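Local structure of ribosome hibernation protein YHBH (Vibrio cholerae serotype O1, 4HEI) at residues A[52-65]-A[77-89]. The protein is a short hibernation promoting factor that associates with 100S ribosome dimers and probably inhibits translation by binding the small ribosomal subunit. Residues are numbered along the deposited sequence; the frame is centred on the assembly and turned at random.
With 3CO (cobalt (III) ion), chain C; 3CO (cobalt (III) ion), chain D.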
loop_
_atom_site.group_PDB
_atom_site.type_symbol
_atom_site.label_atom_id
_atom_site.label_comp_id
_atom_site.label_asym_id
_atom_site.label_seq_id
_atom_site.Cartn_x
_atom_site.Cartn_y
_atom_site.Cartn_z
ATOM N N ALA A 52 1.212 2.167 -4.084
ATOM C CA ALA A 52 2.025 2.329 -2.883
ATOM C C ALA A 52 3.521 2.274 -3.160
ATOM O O ALA A 52 3.993 1.526 -4.029
ATOM C CB ALA A 52 1.657 1.265 -1.837
ATOM N N THR A 53 4.262 3.088 -2.418
ATOM C CA THR A 53 5.708 3.122 -2.506
ATOM C C THR A 53 6.193 3.066 -1.070
ATOM O O THR A 53 5.827 3.917 -0.252
ATOM C CB THR A 53 6.234 4.428 -3.151
ATOM O OG1 THR A 53 5.642 4.601 -4.443
ATOM C CG2 THR A 53 7.749 4.362 -3.314
ATOM N N LEU A 54 6.978 2.047 -0.757
ATOM C CA LEU A 54 7.519 1.896 0.583
ATOM C C LEU A 54 9.019 2.170 0.524
ATOM O O LEU A 54 9.740 1.592 -0.294
ATOM C CB LEU A 54 7.285 0.478 1.106
ATOM C CG LEU A 54 5.907 -0.180 0.980
ATOM C CD1 LEU A 54 5.880 -1.439 1.845
ATOM C CD2 LEU A 54 4.815 0.775 1.401
ATOM N N HIS A 55 9.479 3.071 1.379
ATOM C CA HIS A 55 10.891 3.409 1.431
ATOM C C HIS A 55 11.481 2.673 2.623
ATOM O O HIS A 55 11.222 3.018 3.776
ATOM C CB HIS A 55 11.037 4.919 1.567
ATOM C CG HIS A 55 10.414 5.683 0.434
ATOM N ND1 HIS A 55 11.141 6.151 -0.641
ATOM C CD2 HIS A 55 9.124 6.013 0.188
ATOM C CE1 HIS A 55 10.323 6.735 -1.502
ATOM N NE2 HIS A 55 9.094 6.663 -1.022
ATOM N N VAL A 56 12.261 1.641 2.323
ATOM C CA VAL A 56 12.888 0.810 3.341
ATOM C C VAL A 56 14.396 1.025 3.325
ATOM O O VAL A 56 14.924 1.723 2.460
ATOM C CB VAL A 56 12.585 -0.685 3.087
ATOM C CG1 VAL A 56 11.081 -0.911 3.024
ATOM C CG2 VAL A 56 13.232 -1.133 1.785
ATOM N N ASN A 57 15.093 0.425 4.284
ATOM C CA ASN A 57 16.539 0.581 4.353
ATOM C C ASN A 57 17.260 0.207 3.058
ATOM O O ASN A 57 17.301 -0.959 2.660
ATOM C CB ASN A 57 17.098 -0.224 5.530
ATOM C CG ASN A 57 16.981 0.523 6.852
ATOM O OD1 ASN A 57 15.900 0.983 7.228
ATOM N ND2 ASN A 57 18.097 0.649 7.562
ATOM N N GLN A 58 17.808 1.224 2.401
ATOM C CA GLN A 58 18.556 1.060 1.159
ATOM C C GLN A 58 17.757 0.525 -0.027
ATOM O O GLN A 58 18.328 -0.087 -0.930
ATOM C CB GLN A 58 19.765 0.153 1.398
ATOM C CG GLN A 58 20.684 0.632 2.505
ATOM C CD GLN A 58 21.831 -0.323 2.759
ATOM O OE1 GLN A 58 21.620 -1.513 3.001
ATOM N NE2 GLN A 58 23.055 0.194 2.710
ATOM N N ALA A 59 16.446 0.751 -0.042
ATOM C CA ALA A 59 15.641 0.277 -1.159
ATOM C C ALA A 59 14.210 0.799 -1.169
ATOM O O ALA A 59 13.744 1.402 -0.210
ATOM C CB ALA A 59 15.633 -1.247 -1.181
ATOM N N GLU A 60 13.534 0.563 -2.285
ATOM C CA GLU A 60 12.149 0.963 -2.462
ATOM C C GLU A 60 11.352 -0.225 -2.926
ATOM O O GLU A 60 11.838 -1.053 -3.697
ATOM C CB GLU A 60 12.003 2.048 -3.523
ATOM C CG GLU A 60 12.230 3.450 -3.054
ATOM C CD GLU A 60 11.983 4.439 -4.175
ATOM O OE1 GLU A 60 12.502 4.211 -5.283
ATOM O OE2 GLU A 60 11.270 5.434 -3.951
ATOM N N ILE A 61 10.117 -0.285 -2.458
ATOM C CA ILE A 61 9.182 -1.327 -2.823
ATOM C C ILE A 61 8.013 -0.559 -3.421
ATOM O O ILE A 61 7.463 0.354 -2.785
ATOM C CB ILE A 61 8.710 -2.123 -1.588
ATOM C CG1 ILE A 61 9.909 -2.822 -0.938
ATOM C CG2 ILE A 61 7.643 -3.136 -1.992
ATOM C CD1 ILE A 61 10.611 -3.807 -1.847
ATOM N N HIS A 62 7.654 -0.908 -4.650
ATOM C CA HIS A 62 6.567 -0.222 -5.331
ATOM C C HIS A 62 5.653 -1.205 -6.044
ATOM O O HIS A 62 6.111 -2.207 -6.601
ATOM C CB HIS A 62 7.148 0.806 -6.327
ATOM C CG HIS A 62 6.141 1.378 -7.281
ATOM N ND1 HIS A 62 5.806 0.762 -8.467
ATOM C CD2 HIS A 62 5.385 2.500 -7.217
ATOM C CE1 HIS A 62 4.885 1.476 -9.091
ATOM N NE2 HIS A 62 4.611 2.537 -8.354
ATOM N N ALA A 63 4.360 -0.923 -5.992
ATOM C CA ALA A 63 3.376 -1.755 -6.661
ATOM C C ALA A 63 2.027 -1.065 -6.779
ATOM O O ALA A 63 1.720 -0.145 -6.025
ATOM C CB ALA A 63 3.218 -3.071 -5.912
ATOM N N HIS A 64 1.240 -1.519 -7.747
ATOM C CA HIS A 64 -0.106 -1.023 -7.986
ATOM C C HIS A 64 -0.982 -2.267 -8.074
ATOM O O HIS A 64 -0.497 -3.349 -8.422
ATOM C CB HIS A 64 -0.235 -0.309 -9.337
ATOM C CG HIS A 64 0.508 0.986 -9.433
ATOM N ND1 HIS A 64 0.338 1.852 -10.491
ATOM C CD2 HIS A 64 1.431 1.558 -8.623
ATOM C CE1 HIS A 64 1.125 2.898 -10.332
ATOM N NE2 HIS A 64 1.799 2.745 -9.206
ATOM N N ALA A 65 -2.265 -2.100 -7.788
ATOM C CA ALA A 65 -3.236 -3.186 -7.885
ATOM C C ALA A 65 -4.574 -2.525 -8.196
ATOM O O ALA A 65 -4.841 -1.410 -7.740
ATOM C CB ALA A 65 -3.310 -3.964 -6.565
ATOM N N LEU A 77 -3.021 -5.081 -3.418
ATOM C CA LEU A 77 -1.801 -4.281 -3.371
ATOM C C LEU A 77 -0.888 -4.781 -2.260
ATOM O O LEU A 77 0.298 -4.994 -2.476
ATOM C CB LEU A 77 -2.130 -2.804 -3.124
ATOM C CG LEU A 77 -0.940 -1.888 -2.806
ATOM C CD1 LEU A 77 0.064 -1.914 -3.955
ATOM C CD2 LEU A 77 -1.441 -0.462 -2.567
ATOM N N VAL A 78 -1.445 -4.953 -1.065
ATOM C CA VAL A 78 -0.652 -5.417 0.061
ATOM C C VAL A 78 -0.021 -6.779 -0.220
ATOM O O VAL A 78 1.139 -7.010 0.121
ATOM C CB VAL A 78 -1.498 -5.472 1.346
ATOM C CG1 VAL A 78 -0.703 -6.106 2.481
ATOM C CG2 VAL A 78 -1.913 -4.060 1.722
ATOM N N ASP A 79 -0.772 -7.677 -0.846
ATOM C CA ASP A 79 -0.216 -8.984 -1.169
ATOM C C ASP A 79 1.003 -8.836 -2.077
ATOM O O ASP A 79 1.976 -9.571 -1.930
ATOM C CB ASP A 79 -1.264 -9.884 -1.833
ATOM C CG ASP A 79 -2.251 -10.463 -0.832
ATOM O OD1 ASP A 79 -1.818 -10.817 0.281
ATOM O OD2 ASP A 79 -3.453 -10.578 -1.155
ATOM N N LYS A 80 0.958 -7.879 -3.002
ATOM C CA LYS A 80 2.091 -7.653 -3.900
ATOM C C LYS A 80 3.277 -7.072 -3.127
ATOM O O LYS A 80 4.424 -7.461 -3.347
ATOM C CB LYS A 80 1.712 -6.692 -5.031
ATOM C CG LYS A 80 0.664 -7.216 -5.996
ATOM C CD LYS A 80 0.523 -6.280 -7.193
ATOM C CE LYS A 80 -0.569 -6.746 -8.140
ATOM N NZ LYS A 80 -0.641 -5.880 -9.354
ATOM N N LEU A 81 2.995 -6.138 -2.223
ATOM C CA LEU A 81 4.045 -5.513 -1.424
ATOM C C LEU A 81 4.718 -6.539 -0.514
ATOM O O LEU A 81 5.937 -6.553 -0.381
ATOM C CB LEU A 81 3.461 -4.377 -0.572
ATOM C CG LEU A 81 2.869 -3.181 -1.323
ATOM C CD1 LEU A 81 2.239 -2.224 -0.321
ATOM C CD2 LEU A 81 3.965 -2.477 -2.117
ATOM N N VAL A 82 3.916 -7.400 0.105
ATOM C CA VAL A 82 4.451 -8.430 0.993
ATOM C C VAL A 82 5.403 -9.358 0.238
ATOM O O VAL A 82 6.466 -9.705 0.754
ATOM C CB VAL A 82 3.315 -9.271 1.634
ATOM C CG1 VAL A 82 3.903 -10.431 2.436
ATOM C CG2 VAL A 82 2.475 -8.396 2.543
ATOM N N ARG A 83 5.034 -9.756 -0.980
ATOM C CA ARG A 83 5.892 -10.630 -1.785
ATOM C C ARG A 83 7.232 -9.948 -2.009
ATOM O O ARG A 83 8.291 -10.550 -1.822
ATOM C CB ARG A 83 5.270 -10.926 -3.156
ATOM C CG ARG A 83 3.964 -11.688 -3.124
ATOM C CD ARG A 83 3.720 -12.403 -4.454
ATOM N NE ARG A 83 2.415 -13.054 -4.484
ATOM C CZ ARG A 83 1.270 -12.430 -4.742
ATOM N NH1 ARG A 83 1.262 -11.129 -5.005
ATOM N NH2 ARG A 83 0.128 -13.104 -4.723
ATOM N N GLN A 84 7.186 -8.686 -2.418
ATOM C CA GLN A 84 8.411 -7.940 -2.667
ATOM C C GLN A 84 9.216 -7.698 -1.392
ATOM O O GLN A 84 10.445 -7.711 -1.419
ATOM C CB GLN A 84 8.089 -6.608 -3.342
ATOM C CG GLN A 84 7.492 -6.757 -4.728
ATOM C CD GLN A 84 7.254 -5.420 -5.401
ATOM O OE1 GLN A 84 8.181 -4.631 -5.593
ATOM N NE2 GLN A 84 6.005 -5.159 -5.761
ATOM N N LEU A 85 8.524 -7.465 -0.280
ATOM C CA LEU A 85 9.200 -7.240 0.996
ATOM C C LEU A 85 9.913 -8.503 1.476
ATOM O O LEU A 85 11.011 -8.432 2.033
ATOM C CB LEU A 85 8.194 -6.773 2.052
ATOM C CG LEU A 85 7.795 -5.294 1.969
ATOM C CD1 LEU A 85 6.558 -5.049 2.838
ATOM C CD2 LEU A 85 8.959 -4.417 2.417
ATOM N N ASN A 86 9.287 -9.656 1.261
ATOM C CA ASN A 86 9.886 -10.925 1.659
ATOM C C ASN A 86 11.154 -11.165 0.850
ATOM O O ASN A 86 12.180 -11.563 1.399
ATOM C CB ASN A 86 8.887 -12.063 1.460
ATOM C CG ASN A 86 7.927 -12.195 2.622
ATOM O OD1 ASN A 86 6.784 -12.617 2.457
ATOM N ND2 ASN A 86 8.397 -11.845 3.816
ATOM N N LYS A 87 11.100 -10.870 -0.445
ATOM C CA LYS A 87 12.270 -11.038 -1.300
ATOM C C LYS A 87 13.374 -10.082 -0.847
ATOM O O LYS A 87 14.525 -10.481 -0.679
ATOM C CB LYS A 87 11.904 -10.763 -2.762
ATOM C CG LYS A 87 10.838 -11.696 -3.311
ATOM C CD LYS A 87 10.540 -11.414 -4.778
ATOM C CE LYS A 87 9.467 -12.360 -5.310
ATOM N NZ LYS A 87 9.144 -12.124 -6.749
ATOM N N HIS A 88 13.020 -8.819 -0.641
ATOM C CA HIS A 88 13.999 -7.832 -0.198
ATOM C C HIS A 88 14.540 -8.160 1.192
ATOM O O HIS A 88 15.694 -7.868 1.504
ATOM C CB HIS A 88 13.380 -6.434 -0.187
ATOM C CG HIS A 88 14.238 -5.406 0.481
ATOM N ND1 HIS A 88 14.367 -5.322 1.850
ATOM C CD2 HIS A 88 15.045 -4.448 -0.033
ATOM C CE1 HIS A 88 15.218 -4.357 2.152
ATOM N NE2 HIS A 88 15.644 -3.812 1.028
ATOM N N LYS A 89 13.697 -8.758 2.027
ATOM C CA LYS A 89 14.111 -9.125 3.373
ATOM C C LYS A 89 15.111 -10.265 3.257
ATOM O O LYS A 89 16.032 -10.387 4.067
ATOM C CB LYS A 89 12.901 -9.570 4.198
ATOM C CG LYS A 89 13.216 -9.851 5.656
ATOM C CD LYS A 89 11.961 -10.224 6.430
ATOM C CE LYS A 89 12.269 -10.485 7.895
ATOM N NZ LYS A 89 11.043 -10.849 8.658
HETATM CO CO 3CO C . 3.171 3.985 -8.708
HETATM CO CO 3CO D . 13.037 6.773 -0.922
HETATM O O HOH W 1 10.747 -2.944 -5.651
#
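K80 NZ donates to the backbone O of H64 over 2.7 Å, lying in the plane of that carbonyl, and so ties helix 70-91 to edge strand 59-67. The setting is the beta-alpha-beta-beta-beta-alpha fold shared with YfiA, a double-stranded-RNA-binding type of domain: hairpin 47-67 turns one face to the last helix, whose segment 77-89 runs nearly antiparallel to strand 59-65 (154°), the axes approaching to 7.6 Å. The K80 chain is stretched from CG onward, which carries the ammonium along the strand edge to its acceptor. One helical turn later, Q84 NE2 donates to H62 O (3.1 Å), approaching from well above the carbonyl plane, although H62 O stays close to the plane of the amide itself. Q84 OE1 takes a hydrogen bond from a water that also donates to E60 O, so both ends of the amide are fixed along one strand edge. Between these polar links and F24 and L27 of helix 14-27 lies an apolar layer. The two methyls of L81 divide the hairpin, CD1 meeting A52 CB and CD2 reaching I61 CG2 at 3.7 Å. L85 does likewise, with CD1 against L54 CD1 and CD2 against I61 CG1, the side chains of L54 and L85 crossing nearly at right angles. Small A63 and A65 let the helix come close: A65 CA is 4.9 Å from L77 CA. On the reverse face, H62 and H64 bind one cobalt through their NE2 atoms, while H55 ND1 holds the other. A first torsion that sets CG opposite the backbone N (chi1 170°) carries the H88 ring toward the type II turn V56-A59, where V56 CG2 lies over one face in a CH-pi contact and A59 CB sits 3.4 Å from H88 NE2.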